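Local structure of murein peptide amidase A (5HXD) at residues His49-Cys61 and Phe211-Leu224. The protein probably hydrolyses the gamma-D-glutamyl-diaminopimelic acid amide bond of murein tripeptide, as a zinc-dependent peptidase of the M14 family. Numbering follows the deposited sequence.
Sequences HGDENSSVVTLSC and FPPISSDEASEKYL. With ZN (zinc ion), chain C.
Behind the zinc site of this M14 peptidase, Ser54, Ser55 and Thr58 on the first turns of helix 53-61 pack against the ring of Phe211 and the first turn of helix 216-222. The helix segments run side by side, with axes 8.7 Å apart at closest approach and crossing at -41°. Phe211 lies between the two segments' side chains: Ser55 CB sits over one ring face, 4.3 Å from the Phe211 centroid, a CH-pi contact, whereas Tyr223 CD2 covers the opposite face near the rim. Thr58 OG1 comes to the ring edge, 3.6 Å from Phe211 CE2. This hydroxyl donates to Ser54 O (2.6 Å from Thr58 OG1), almost in line with the carbonyl bond (170°), which satisfies it inside the helix while the methyl of Ala219 rests against it.

In the M14 fold, Phe211 directly follows strand 206-210 of the central mixed sheet, which ends in Glu210, the predicted proton donor/acceptor. His49 and Glu52, in the H-x-x-E zinc motif, lie just ahead of helix 53-65, so the packing sets the helix after the zinc ligands against the segment after Glu210. Glu52 OE2 binds the zinc ion at 2.4 Å, and His49 ND1, on a predicted ligand, makes a weak hydrogen bond to that oxygen.

Beside the ring, small side chains let the helices approach closely: Ser54 CB lies 3.2 Å from Ile214 O, and Ser54 OG has a weak hydrogen bond to Asp158. With CG1 anti to the backbone N (chi1 176°), Val57 lays both methyls against Ser216 CB. Farther along, Cys61 CB meets Leu224 CD1 at 4.1 Å. Ser215 caps the N-terminus of helix 216-222, its OG accepting from Glu218 N, and Asp217, pointing away from helix 53-61, hydrogen-bonds Ser117 of the second subunit.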
ATOM      1  N   HIS A  49       5.516   7.761  -2.588  1.00 44.49           N
ATOM      2  CA  HIS A  49       5.739   7.429  -1.180  1.00 39.31           C
ATOM      3  C   HIS A  49       4.911   6.200  -0.809  1.00 42.50           C
ATOM      4  O   HIS A  49       3.688   6.216  -0.968  1.00 44.41           O
ATOM      5  CB  HIS A  49       5.352   8.598  -0.282  1.00 39.45           C
ATOM      6  CG  HIS A  49       6.218   9.809  -0.443  1.00 45.05           C
ATOM      7  ND1 HIS A  49       5.737  11.090  -0.288  1.00 42.71           N
ATOM      8  CD2 HIS A  49       7.540   9.929  -0.720  1.00 43.06           C
ATOM      9  CE1 HIS A  49       6.726  11.951  -0.470  1.00 47.49           C
ATOM     10  NE2 HIS A  49       7.827  11.270  -0.733  1.00 43.39           N
ATOM     11  N   GLY A  50       5.558   5.155  -0.293  1.00 40.49           N
ATOM     12  CA  GLY A  50       4.907   3.870  -0.060  1.00 40.12           C
ATOM     13  C   GLY A  50       3.778   3.780   0.959  1.00 40.60           C
ATOM     14  O   GLY A  50       3.004   2.833   0.918  1.00 41.89           O
ATOM     15  N   ASP A  51       3.662   4.746   1.870  1.00 44.56           N
ATOM     16  CA  ASP A  51       2.500   4.783   2.772  1.00 46.12           C
ATOM     17  C   ASP A  51       1.297   5.595   2.225  1.00 47.73           C
ATOM     18  O   ASP A  51       0.228   5.594   2.842  1.00 49.16           O
ATOM     19  CB  ASP A  51       2.908   5.322   4.145  1.00 39.56           C
ATOM     20  CG  ASP A  51       3.546   6.684   4.070  1.00 41.16           C
ATOM     21  OD1 ASP A  51       4.004   7.042   2.979  1.00 45.39           O
ATOM     22  OD2 ASP A  51       3.619   7.397   5.094  1.00 45.61           O
ATOM     23  N   GLU A  52       1.457   6.245   1.064  1.00 48.45           N
ATOM     24  CA  GLU A  52       0.367   7.019   0.448  1.00 45.29           C
ATOM     25  C   GLU A  52      -0.473   6.153  -0.490  1.00 41.86           C
ATOM     26  O   GLU A  52      -0.561   6.361  -1.705  1.00 46.95           O
ATOM     27  CB  GLU A  52       0.930   8.261  -0.251  1.00 42.25           C
ATOM     28  CG  GLU A  52       1.786   9.095   0.693  1.00 42.91           C
ATOM     29  CD  GLU A  52       2.302  10.398   0.103  1.00 48.94           C
ATOM     30  OE1 GLU A  52       2.430  10.516  -1.135  1.00 55.56           O
ATOM     31  OE2 GLU A  52       2.622  11.309   0.888  1.00 53.44           O
ATOM     32  N   ASN A  53      -1.154   5.238   0.173  1.00 45.39           N
ATOM     33  CA  ASN A  53      -1.916   4.119  -0.348  1.00 45.81           C
ATOM     34  C   ASN A  53      -3.283   4.379  -0.993  1.00 47.79           C
ATOM     35  O   ASN A  53      -3.699   3.679  -1.923  1.00 48.32           O
ATOM     36  CB  ASN A  53      -2.069   3.191   0.866  1.00 56.32           C
ATOM     37  CG  ASN A  53      -0.847   2.365   1.094  1.00 53.59           C
ATOM     38  OD1 ASN A  53      -0.859   1.505   1.942  1.00 63.12           O
ATOM     39  ND2 ASN A  53       0.115   2.443   0.158  1.00 53.08           N
ATOM     40  N   SER A  54      -4.031   5.308  -0.400  1.00 51.78           N
ATOM     41  CA  SER A  54      -5.402   5.585  -0.841  1.00 48.93           C
ATOM     42  C   SER A  54      -5.515   6.077  -2.287  1.00 46.05           C
ATOM     43  O   SER A  54      -6.589   6.007  -2.887  1.00 50.23           O
ATOM     44  CB  SER A  54      -6.081   6.612   0.085  1.00 48.90           C
ATOM     45  OG  SER A  54      -5.437   7.880   0.039  1.00 51.27           O
ATOM     46  N   SER A  55      -4.432   6.578  -2.861  1.00 45.46           N
ATOM     47  CA  SER A  55      -4.497   6.980  -4.271  1.00 50.76           C
ATOM     48  C   SER A  55      -4.059   5.835  -5.189  1.00 49.32           C
ATOM     49  O   SER A  55      -4.530   5.729  -6.312  1.00 49.31           O
ATOM     50  CB  SER A  55      -3.671   8.252  -4.529  1.00 43.08           C
ATOM     51  OG  SER A  55      -2.547   8.358  -3.668  1.00 48.81           O
ATOM     52  N   VAL A  56      -3.193   4.952  -4.703  1.00 47.16           N
ATOM     53  CA  VAL A  56      -2.746   3.824  -5.517  1.00 45.04           C
ATOM     54  C   VAL A  56      -3.839   2.782  -5.664  1.00 48.68           C
ATOM     55  O   VAL A  56      -3.889   2.053  -6.653  1.00 53.04           O
ATOM     56  CB  VAL A  56      -1.507   3.153  -4.936  1.00 41.14           C
ATOM     57  CG1 VAL A  56      -1.074   1.982  -5.819  1.00 36.41           C
ATOM     58  CG2 VAL A  56      -0.389   4.176  -4.775  1.00 39.13           C
ATOM     59  N   VAL A  57      -4.736   2.713  -4.692  1.00 47.51           N
ATOM     60  CA  VAL A  57      -5.869   1.811  -4.833  1.00 48.99           C
ATOM     61  C   VAL A  57      -6.935   2.480  -5.691  1.00 49.91           C
ATOM     62  O   VAL A  57      -7.583   1.827  -6.497  1.00 51.29           O
ATOM     63  CB  VAL A  57      -6.451   1.405  -3.480  1.00 47.80           C
ATOM     64  CG1 VAL A  57      -7.685   0.552  -3.672  1.00 49.23           C
ATOM     65  CG2 VAL A  57      -5.403   0.656  -2.672  1.00 44.64           C
ATOM     66  N   THR A  58      -7.077   3.794  -5.537  1.00 51.03           N
ATOM     67  CA  THR A  58      -8.058   4.562  -6.294  1.00 52.65           C
ATOM     68  C   THR A  58      -7.749   4.558  -7.786  1.00 53.22           C
ATOM     69  O   THR A  58      -8.626   4.297  -8.611  1.00 51.28           O
ATOM     70  CB  THR A  58      -8.127   6.015  -5.824  1.00 55.38           C
ATOM     71  OG1 THR A  58      -8.645   6.066  -4.493  1.00 45.80           O
ATOM     72  CG2 THR A  58      -9.046   6.809  -6.744  1.00 56.98           C
ATOM     73  N   LEU A  59      -6.494   4.848  -8.117  1.00 55.70           N
ATOM     74  CA  LEU A  59      -6.028   4.804  -9.502  1.00 52.53           C
ATOM     75  C   LEU A  59      -6.068   3.395 -10.086  1.00 49.51           C
ATOM     76  O   LEU A  59      -6.374   3.229 -11.258  1.00 54.41           O
ATOM     77  CB  LEU A  59      -4.612   5.370  -9.608  1.00 51.20           C
ATOM     78  CG  LEU A  59      -4.037   5.462 -11.023  1.00 50.11           C
ATOM     79  CD1 LEU A  59      -4.947   6.292 -11.909  1.00 50.63           C
ATOM     80  CD2 LEU A  59      -2.631   6.052 -10.977  1.00 50.06           C
ATOM     81  N   SER A  60      -5.758   2.387  -9.272  1.00 55.98           N
ATOM     82  CA  SER A  60      -5.837   0.987  -9.701  1.00 53.72           C
ATOM     83  C   SER A  60      -7.281   0.580  -9.964  1.00 56.55           C
ATOM     84  O   SER A  60      -7.552  -0.279 -10.807  1.00 52.02           O
ATOM     85  CB  SER A  60      -5.219   0.055  -8.650  1.00 52.64           C
ATOM     86  OG  SER A  60      -5.280  -1.308  -9.064  1.00 54.54           O
ATOM     87  N   CYS A  61      -8.205   1.196  -9.221  1.00 59.54           N
ATOM     88  CA  CYS A  61      -9.633   0.922  -9.375  1.00 57.68           C
ATOM     89  C   CYS A  61     -10.151   1.605 -10.623  1.00 57.87           C
ATOM     90  O   CYS A  61     -10.909   1.021 -11.398  1.00 60.11           O
ATOM     91  CB  CYS A  61     -10.424   1.392  -8.152  1.00 57.35           C
ATOM     92  SG  CYS A  61     -10.331   0.269  -6.729  1.00 59.50           S
ATOM     93  N   PHE A 211      -4.425  13.929  -2.103  1.00 51.33           N
ATOM     94  CA  PHE A 211      -5.639  13.438  -1.474  1.00 49.97           C
ATOM     95  C   PHE A 211      -5.755  13.998  -0.067  1.00 54.81           C
ATOM     96  O   PHE A 211      -4.773  14.460   0.509  1.00 56.24           O
ATOM     97  CB  PHE A 211      -5.633  11.920  -1.409  1.00 52.00           C
ATOM     98  CG  PHE A 211      -6.390  11.259  -2.505  1.00 50.83           C
ATOM     99  CD1 PHE A 211      -6.694  11.935  -3.670  1.00 51.85           C
ATOM    100  CD2 PHE A 211      -6.804   9.940  -2.368  1.00 51.48           C
ATOM    101  CE1 PHE A 211      -7.394  11.303  -4.694  1.00 51.20           C
ATOM    102  CE2 PHE A 211      -7.511   9.303  -3.377  1.00 50.99           C
ATOM    103  CZ  PHE A 211      -7.805   9.986  -4.545  1.00 54.47           C
ATOM    104  N   PRO A 212      -6.960  13.964   0.504  1.00 56.40           N
ATOM    105  CA  PRO A 212      -7.047  14.264   1.934  1.00 52.37           C
ATOM    106  C   PRO A 212      -6.795  12.980   2.701  1.00 54.60           C
ATOM    107  O   PRO A 212      -6.610  11.939   2.059  1.00 52.58           O
ATOM    108  CB  PRO A 212      -8.481  14.748   2.095  1.00 55.82           C
ATOM    109  CG  PRO A 212      -9.240  13.929   1.068  1.00 55.89           C
ATOM    110  CD  PRO A 212      -8.285  13.725  -0.100  1.00 54.73           C
ATOM    111  N   PRO A 213      -6.758  13.039   4.041  1.00 57.23           N
ATOM    112  CA  PRO A 213      -6.770  11.759   4.757  1.00 50.68           C
ATOM    113  C   PRO A 213      -8.070  11.040   4.447  1.00 51.89           C
ATOM    114  O   PRO A 213      -9.143  11.613   4.620  1.00 58.69           O
ATOM    115  CB  PRO A 213      -6.686  12.167   6.220  1.00 45.92           C
ATOM    116  CG  PRO A 213      -6.039  13.522   6.192  1.00 48.94           C
ATOM    117  CD  PRO A 213      -6.571  14.181   4.953  1.00 53.75           C
ATOM    118  N   ILE A 214      -7.972   9.820   3.942  1.00 52.84           N
ATOM    119  CA  ILE A 214      -9.144   9.082   3.505  1.00 51.75           C
ATOM    120  C   ILE A 214      -8.793   7.609   3.273  1.00 51.73           C
ATOM    121  O   ILE A 214      -7.728   7.285   2.749  1.00 51.80           O
ATOM    122  CB  ILE A 214      -9.736   9.688   2.220  1.00 48.77           C
ATOM    123  CG1 ILE A 214     -11.066   8.998   1.879  1.00 57.93           C
ATOM    124  CG2 ILE A 214      -8.711   9.626   1.066  1.00 46.51           C
ATOM    125  CD1 ILE A 214     -11.723   9.469   0.597  1.00 63.97           C
ATOM    126  N   SER A 215      -9.689   6.717   3.673  1.00 50.34           N
ATOM    127  CA  SER A 215      -9.451   5.290   3.534  1.00 52.27           C
ATOM    128  C   SER A 215      -9.546   4.847   2.079  1.00 47.73           C
ATOM    129  O   SER A 215     -10.245   5.471   1.307  1.00 53.68           O
ATOM    130  CB  SER A 215     -10.454   4.517   4.382  1.00 50.21           C
ATOM    131  OG  SER A 215     -11.770   4.738   3.925  1.00 49.84           O
ATOM    132  N   SER A 216      -8.858   3.763   1.720  1.00 46.48           N
ATOM    133  CA  SER A 216      -8.984   3.147   0.397  1.00 48.44           C
ATOM    134  C   SER A 216     -10.408   2.645   0.108  1.00 56.42           C
ATOM    135  O   SER A 216     -10.746   2.336  -1.036  1.00 58.32           O
ATOM    136  CB  SER A 216      -8.007   1.975   0.243  1.00 41.34           C
ATOM    137  OG  SER A 216      -6.767   2.240   0.875  1.00 54.46           O
ATOM    138  N   ASP A 217     -11.237   2.553   1.144  1.00 59.33           N
ATOM    139  CA  ASP A 217     -12.584   2.018   0.992  1.00 57.99           C
ATOM    140  C   ASP A 217     -13.576   3.099   0.565  1.00 66.01           C
ATOM    141  O   ASP A 217     -14.469   2.850  -0.255  1.00 67.19           O
ATOM    142  CB  ASP A 217     -13.039   1.361   2.292  1.00 58.88           C
ATOM    143  CG  ASP A 217     -14.446   0.808   2.202  1.00 68.88           C
ATOM    144  OD1 ASP A 217     -14.634  -0.293   1.627  1.00 66.32           O
ATOM    145  OD2 ASP A 217     -15.367   1.487   2.706  1.00 71.37           O
ATOM    146  N   GLU A 218     -13.405   4.301   1.117  1.00 64.53           N
ATOM    147  CA  GLU A 218     -14.238   5.450   0.764  1.00 66.97           C
ATOM    148  C   GLU A 218     -13.719   6.199  -0.484  1.00 68.69           C
ATOM    149  O   GLU A 218     -14.495   6.814  -1.230  1.00 68.00           O
ATOM    150  CB  GLU A 218     -14.334   6.421   1.953  1.00 66.55           C
ATOM    151  CG  GLU A 218     -15.310   7.590   1.723  1.00 67.93           C
ATOM    152  CD  GLU A 218     -15.090   8.757   2.674  1.00 70.18           C
ATOM    153  OE1 GLU A 218     -14.369   8.589   3.679  1.00 67.30           O
ATOM    154  OE2 GLU A 218     -15.633   9.852   2.404  1.00 75.40           O
ATOM    155  N   ALA A 219     -12.408   6.160  -0.702  1.00 64.28           N
ATOM    156  CA  ALA A 219     -11.818   6.788  -1.877  1.00 62.88           C
ATOM    157  C   ALA A 219     -12.167   5.983  -3.129  1.00 68.05           C
ATOM    158  O   ALA A 219     -12.335   6.542  -4.224  1.00 64.63           O
ATOM    159  CB  ALA A 219     -10.304   6.924  -1.711  1.00 58.90           C
ATOM    160  N   SER A 220     -12.304   4.670  -2.956  1.00 68.32           N
ATOM    161  CA  SER A 220     -12.754   3.802  -4.040  1.00 68.20           C
ATOM    162  C   SER A 220     -14.245   4.026  -4.353  1.00 65.81           C
ATOM    163  O   SER A 220     -14.755   3.538  -5.363  1.00 63.46           O
ATOM    164  CB  SER A 220     -12.493   2.344  -3.682  1.00 68.79           C
ATOM    165  OG  SER A 220     -12.720   1.516  -4.802  1.00 78.90           O
ATOM    166  N   GLU A 221     -14.919   4.758  -3.462  1.00 70.28           N
ATOM    167  CA  GLU A 221     -16.308   5.220  -3.610  1.00 73.46           C
ATOM    168  C   GLU A 221     -16.357   6.698  -4.052  1.00 70.33           C
ATOM    169  O   GLU A 221     -16.840   7.030  -5.135  1.00 65.32           O
ATOM    170  CB  GLU A 221     -17.065   5.008  -2.271  1.00 76.69           C
ATOM    171  CG  GLU A 221     -18.247   5.952  -1.911  1.00 77.12           C
ATOM    172  CD  GLU A 221     -19.317   6.112  -3.000  1.00 92.91           C
ATOM    173  OE1 GLU A 221     -19.472   5.198  -3.848  1.00 94.85           O
ATOM    174  OE2 GLU A 221     -20.005   7.167  -3.007  1.00 94.15           O
ATOM    175  N   LYS A 222     -15.821   7.572  -3.209  1.00 65.83           N
ATOM    176  CA  LYS A 222     -15.952   9.022  -3.364  1.00 64.60           C
ATOM    177  C   LYS A 222     -15.216   9.638  -4.570  1.00 62.36           C
ATOM    178  O   LYS A 222     -15.679  10.629  -5.129  1.00 66.70           O
ATOM    179  CB  LYS A 222     -15.465   9.687  -2.076  1.00 60.95           C
ATOM    180  CG  LYS A 222     -15.644  11.162  -1.982  1.00 61.31           C
ATOM    181  CD  LYS A 222     -14.820  11.687  -0.805  1.00 62.22           C
ATOM    182  CE  LYS A 222     -15.166  13.125  -0.461  1.00 58.81           C
ATOM    183  NZ  LYS A 222     -16.593  13.231  -0.059  1.00 64.64           N
ATOM    184  N   TYR A 223     -14.084   9.053  -4.966  1.00 63.51           N
ATOM    185  CA  TYR A 223     -13.174   9.672  -5.945  1.00 58.45           C
ATOM    186  C   TYR A 223     -13.008   8.875  -7.234  1.00 57.19           C
ATOM    187  O   TYR A 223     -12.204   9.238  -8.104  1.00 54.40           O
ATOM    188  CB  TYR A 223     -11.789   9.887  -5.314  1.00 54.25           C
ATOM    189  CG  TYR A 223     -11.752  11.014  -4.317  1.00 52.41           C
ATOM    190  CD1 TYR A 223     -12.621  12.077  -4.428  1.00 57.83           C
ATOM    191  CD2 TYR A 223     -10.857  11.013  -3.262  1.00 60.40           C
ATOM    192  CE1 TYR A 223     -12.610  13.105  -3.524  1.00 58.28           C
ATOM    193  CE2 TYR A 223     -10.832  12.046  -2.345  1.00 57.08           C
ATOM    194  CZ  TYR A 223     -11.712  13.087  -2.485  1.00 58.52           C
ATOM    195  OH  TYR A 223     -11.709  14.128  -1.589  1.00 62.22           O
ATOM    196  N   LEU A 224     -13.766   7.789  -7.352  1.00 60.07           N
ATOM    197  CA  LEU A 224     -13.602   6.870  -8.474  1.00 57.02           C
ATOM    198  C   LEU A 224     -14.130   7.519  -9.729  1.00 58.57           C
ATOM    199  O   LEU A 224     -13.618   7.272 -10.815  1.00 60.55           O
ATOM    200  CB  LEU A 224     -14.316   5.544  -8.203  1.00 58.31           C
ATOM    201  CG  LEU A 224     -14.196   4.426  -9.244  1.00 61.85           C
ATOM    202  CD1 LEU A 224     -12.789   4.351  -9.789  1.00 61.52           C
ATOM    203  CD2 LEU A 224     -14.603   3.078  -8.646  1.00 61.96           C
TER
HETATM  204 ZN    ZN C 301       3.630  13.350  -0.002  0.76 72.80          ZN